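PDB 2JGP: tyrocidine synthetase 3 from Brevibacillus brevis, which probably forms peptide bonds between carrier-bound intermediates during nonribosomal synthesis of the antibiotic tyrocidine, through a condensation domain joined to a peptidyl carrier domain. Local coordinates for residues A95-Y107 against F154-H166. Residues are numbered along the deposited sequence; the frame is centred on the assembly and turned at random.
Sequences AYYPVSSAQKRMY and FAVVNGEPVQNIH
The Y96 ring takes methyl CG2 of V157 over one face, a CH-pi contact 3.8 Å from the ring centroid and almost on the normal. The carbonyl O of Q163 lies at the edges of both the Y96 and Y97 rings, near their planes, and I165 CG1 rests against CD1 of Y97. The Y107 ring receives P161 over one face too, but here CB sits off-centre, 26° from the normal. CG of Y107 stands opposite the backbone N (chi1 -174°), which carries the ring from helix 101-113 across to the hairpin; there CE1 meets F154 CB at 3.6 Å and the hydroxyl shares water 3 with F154 O. F154 in turn is met at its edge: V99 CG1 approaches CD1, and the Q103 amide stands nearly upright to the ring.

Polar bonds join the same two segments. Y97 and Q163 form an antiparallel hydrogen-bonded pair, Y97 N to Q163 O and Q163 N to Y97 O. The side chain of Q163, extended beyond CG, runs on to P98, where NE2 donates almost straight to the carbonyl O (2.8 Å, 169°), with the acceptor in the amide plane. Q103 OE1 accepts from S100 N at 3.0 Å while S100 OG accepts from Q103 N, a capping box that fixes the amide's rotation. NE2 is thereby turned to S223 O, with a further weak bond to Q163 OE1 at 3.4 Å. Farther out, the extended K104 places NZ 2.8 Å from E160 OE1, on its syn lone pair, in a salt bridge to the last residue of the turn.

The example shows a beta-hairpin, closed by a type I' turn from V157 to E160, to which the short, weakly bonded strand 97-98 adds a third member through the Y97-Q163 pair, packed against an N-capped helix within the condensation domain.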
# COMPACT_ATOMS: atom_id res chain seq x y z
N ALA A 95 7.49 -29.52 -0.88
CA ALA A 95 7.45 -29.65 -2.34
C ALA A 95 6.83 -28.42 -2.99
O ALA A 95 7.30 -27.93 -4.02
CB ALA A 95 6.69 -30.92 -2.75
N TYR A 96 5.75 -27.93 -2.38
CA TYR A 96 5.07 -26.72 -2.82
C TYR A 96 4.69 -25.92 -1.59
O TYR A 96 4.67 -26.44 -0.48
CB TYR A 96 3.78 -27.07 -3.57
CG TYR A 96 3.94 -27.98 -4.75
CD1 TYR A 96 3.77 -29.35 -4.62
CD2 TYR A 96 4.23 -27.46 -6.01
CE1 TYR A 96 3.91 -30.19 -5.71
CE2 TYR A 96 4.37 -28.30 -7.11
CZ TYR A 96 4.21 -29.67 -6.95
OH TYR A 96 4.34 -30.51 -8.02
N TYR A 97 4.37 -24.65 -1.81
CA TYR A 97 3.96 -23.76 -0.72
C TYR A 97 2.64 -23.09 -1.08
O TYR A 97 2.37 -22.84 -2.25
CB TYR A 97 5.05 -22.72 -0.45
CG TYR A 97 6.38 -23.35 -0.13
CD1 TYR A 97 7.29 -23.65 -1.14
CD2 TYR A 97 6.72 -23.67 1.18
CE1 TYR A 97 8.52 -24.24 -0.85
CE2 TYR A 97 7.94 -24.25 1.48
CZ TYR A 97 8.83 -24.54 0.46
OH TYR A 97 10.04 -25.12 0.77
N PRO A 98 1.81 -22.80 -0.06
CA PRO A 98 0.56 -22.12 -0.40
C PRO A 98 0.83 -20.77 -1.04
O PRO A 98 1.85 -20.13 -0.75
CB PRO A 98 -0.14 -21.95 0.96
CG PRO A 98 0.96 -22.03 1.97
CD PRO A 98 1.95 -22.99 1.40
N VAL A 99 -0.06 -20.33 -1.92
CA VAL A 99 -0.05 -18.95 -2.37
C VAL A 99 -0.66 -18.05 -1.30
O VAL A 99 -1.44 -18.51 -0.47
CB VAL A 99 -0.81 -18.77 -3.70
CG1 VAL A 99 -0.12 -19.54 -4.81
CG2 VAL A 99 -2.27 -19.20 -3.56
N SER A 100 -0.28 -16.78 -1.31
CA SER A 100 -0.97 -15.78 -0.51
C SER A 100 -2.36 -15.54 -1.10
O SER A 100 -2.65 -15.92 -2.24
CB SER A 100 -0.17 -14.48 -0.49
OG SER A 100 -0.09 -13.93 -1.79
N SER A 101 -3.21 -14.91 -0.30
CA SER A 101 -4.56 -14.55 -0.73
C SER A 101 -4.53 -13.71 -2.02
O SER A 101 -5.28 -13.99 -2.95
CB SER A 101 -5.29 -13.79 0.39
OG SER A 101 -6.61 -13.46 0.00
N ALA A 102 -3.64 -12.73 -2.07
CA ALA A 102 -3.50 -11.86 -3.24
C ALA A 102 -3.03 -12.63 -4.49
O ALA A 102 -3.56 -12.44 -5.57
CB ALA A 102 -2.54 -10.71 -2.94
N GLN A 103 -2.04 -13.50 -4.31
CA GLN A 103 -1.60 -14.39 -5.40
C GLN A 103 -2.72 -15.29 -5.91
O GLN A 103 -2.82 -15.55 -7.12
CB GLN A 103 -0.45 -15.27 -4.93
CG GLN A 103 0.90 -14.60 -4.84
CD GLN A 103 1.97 -15.57 -4.40
OE1 GLN A 103 1.75 -16.40 -3.51
NE2 GLN A 103 3.14 -15.48 -5.02
N LYS A 104 -3.54 -15.80 -5.00
CA LYS A 104 -4.62 -16.71 -5.38
C LYS A 104 -5.59 -16.02 -6.34
O LYS A 104 -5.99 -16.60 -7.35
CB LYS A 104 -5.37 -17.23 -4.15
CG LYS A 104 -6.45 -18.26 -4.48
CD LYS A 104 -6.98 -18.92 -3.23
CE LYS A 104 -7.99 -19.99 -3.55
NZ LYS A 104 -8.40 -20.73 -2.33
N ARG A 105 -5.96 -14.79 -6.01
CA ARG A 105 -6.88 -14.01 -6.85
C ARG A 105 -6.29 -13.73 -8.23
O ARG A 105 -6.97 -13.89 -9.25
CB ARG A 105 -7.25 -12.70 -6.15
CG ARG A 105 -8.08 -11.75 -7.02
CD ARG A 105 -8.92 -10.79 -6.22
NE ARG A 105 -10.03 -10.27 -7.03
CZ ARG A 105 -9.94 -9.25 -7.88
NH1 ARG A 105 -8.79 -8.60 -8.06
NH2 ARG A 105 -11.01 -8.88 -8.57
N MET A 106 -5.03 -13.32 -8.27
CA MET A 106 -4.34 -13.05 -9.53
C MET A 106 -4.24 -14.31 -10.38
O MET A 106 -4.48 -14.25 -11.59
CB MET A 106 -2.94 -12.47 -9.29
CG MET A 106 -2.95 -11.06 -8.74
SD MET A 106 -1.26 -10.46 -8.51
CE MET A 106 -1.57 -8.89 -7.73
N TYR A 107 -3.89 -15.43 -9.76
CA TYR A 107 -3.80 -16.70 -10.49
C TYR A 107 -5.12 -17.07 -11.16
O TYR A 107 -5.16 -17.36 -12.36
CB TYR A 107 -3.36 -17.85 -9.57
CG TYR A 107 -3.12 -19.13 -10.34
CD1 TYR A 107 -1.88 -19.39 -10.92
CD2 TYR A 107 -4.15 -20.05 -10.53
CE1 TYR A 107 -1.67 -20.56 -11.65
CE2 TYR A 107 -3.94 -21.22 -11.24
CZ TYR A 107 -2.70 -21.47 -11.81
OH TYR A 107 -2.51 -22.63 -12.52
N PHE A 154 3.88 -21.22 -10.71
CA PHE A 154 2.65 -21.65 -10.05
C PHE A 154 2.13 -22.92 -10.71
O PHE A 154 2.28 -23.11 -11.91
CB PHE A 154 1.58 -20.57 -10.12
CG PHE A 154 1.98 -19.29 -9.44
CD1 PHE A 154 1.62 -19.03 -8.13
CD2 PHE A 154 2.73 -18.34 -10.12
CE1 PHE A 154 1.99 -17.85 -7.51
CE2 PHE A 154 3.11 -17.15 -9.51
CZ PHE A 154 2.75 -16.91 -8.20
N ALA A 155 1.52 -23.77 -9.89
CA ALA A 155 0.85 -24.97 -10.35
C ALA A 155 -0.42 -25.13 -9.55
O ALA A 155 -0.62 -24.41 -8.56
CB ALA A 155 1.75 -26.18 -10.17
N VAL A 156 -1.31 -26.03 -9.98
CA VAL A 156 -2.49 -26.37 -9.20
C VAL A 156 -2.26 -27.72 -8.55
O VAL A 156 -2.02 -28.71 -9.23
CB VAL A 156 -3.77 -26.39 -10.06
CG1 VAL A 156 -4.97 -26.93 -9.27
CG2 VAL A 156 -4.08 -24.99 -10.57
N VAL A 157 -2.30 -27.74 -7.22
CA VAL A 157 -2.09 -28.96 -6.46
C VAL A 157 -3.22 -29.09 -5.46
O VAL A 157 -3.52 -28.15 -4.73
CB VAL A 157 -0.73 -28.93 -5.72
CG1 VAL A 157 -0.62 -30.09 -4.74
CG2 VAL A 157 0.41 -28.96 -6.74
N ASN A 158 -3.87 -30.25 -5.45
CA ASN A 158 -5.07 -30.46 -4.65
C ASN A 158 -6.05 -29.28 -4.77
O ASN A 158 -6.53 -28.75 -3.77
CB ASN A 158 -4.69 -30.75 -3.20
CG ASN A 158 -3.85 -32.02 -3.05
OD1 ASN A 158 -3.95 -32.93 -3.86
ND2 ASN A 158 -3.03 -32.08 -2.01
N GLY A 159 -6.30 -28.86 -6.01
CA GLY A 159 -7.33 -27.85 -6.31
C GLY A 159 -7.02 -26.41 -5.97
O GLY A 159 -7.88 -25.54 -6.12
N GLU A 160 -5.79 -26.14 -5.52
CA GLU A 160 -5.37 -24.81 -5.13
C GLU A 160 -4.18 -24.40 -5.98
O GLU A 160 -3.32 -25.24 -6.26
CB GLU A 160 -4.92 -24.80 -3.67
CG GLU A 160 -6.00 -25.15 -2.68
CD GLU A 160 -7.09 -24.10 -2.60
OE1 GLU A 160 -6.82 -22.91 -2.92
OE2 GLU A 160 -8.22 -24.46 -2.22
N PRO A 161 -4.11 -23.12 -6.36
CA PRO A 161 -2.85 -22.61 -6.89
C PRO A 161 -1.80 -22.73 -5.79
O PRO A 161 -2.12 -22.48 -4.62
CB PRO A 161 -3.15 -21.13 -7.18
CG PRO A 161 -4.64 -21.00 -7.14
CD PRO A 161 -5.15 -22.07 -6.27
N VAL A 162 -0.59 -23.12 -6.15
CA VAL A 162 0.51 -23.19 -5.20
C VAL A 162 1.79 -22.63 -5.81
O VAL A 162 1.95 -22.62 -7.04
CB VAL A 162 0.78 -24.63 -4.72
CG1 VAL A 162 -0.39 -25.16 -3.90
CG2 VAL A 162 1.07 -25.56 -5.91
N GLN A 163 2.68 -22.19 -4.93
CA GLN A 163 3.98 -21.69 -5.34
C GLN A 163 4.96 -22.84 -5.49
O GLN A 163 5.09 -23.68 -4.59
CB GLN A 163 4.53 -20.72 -4.30
CG GLN A 163 3.65 -19.53 -4.05
CD GLN A 163 4.31 -18.53 -3.14
OE1 GLN A 163 5.17 -17.76 -3.58
NE2 GLN A 163 3.93 -18.54 -1.86
N ASN A 164 5.63 -22.88 -6.64
CA ASN A 164 6.65 -23.86 -6.93
C ASN A 164 7.97 -23.11 -7.01
O ASN A 164 8.20 -22.34 -7.94
CB ASN A 164 6.32 -24.58 -8.24
CG ASN A 164 7.20 -25.79 -8.50
OD1 ASN A 164 8.14 -26.06 -7.77
ND2 ASN A 164 6.88 -26.53 -9.57
N ILE A 165 8.83 -23.31 -6.01
CA ILE A 165 10.08 -22.56 -5.90
C ILE A 165 11.19 -23.36 -6.55
O ILE A 165 11.42 -24.51 -6.17
CB ILE A 165 10.46 -22.30 -4.42
CG1 ILE A 165 9.27 -21.75 -3.63
CG2 ILE A 165 11.64 -21.34 -4.33
CD1 ILE A 165 8.73 -20.47 -4.15
N HIS A 166 11.87 -22.76 -7.53
CA HIS A 166 12.91 -23.45 -8.27
C HIS A 166 14.31 -23.07 -7.81
O HIS A 166 14.64 -21.90 -7.67
CB HIS A 166 12.76 -23.21 -9.77
CG HIS A 166 11.44 -23.67 -10.32
ND1 HIS A 166 11.23 -24.96 -10.74
CD2 HIS A 166 10.27 -23.01 -10.50
CE1 HIS A 166 9.98 -25.08 -11.17
NE2 HIS A 166 9.38 -23.91 -11.03
O HOH W 1 8.78 -25.56 -4.33
O HOH W 2 -2.34 -22.54 -1.94
O HOH W 3 -0.17 -22.85 -13.42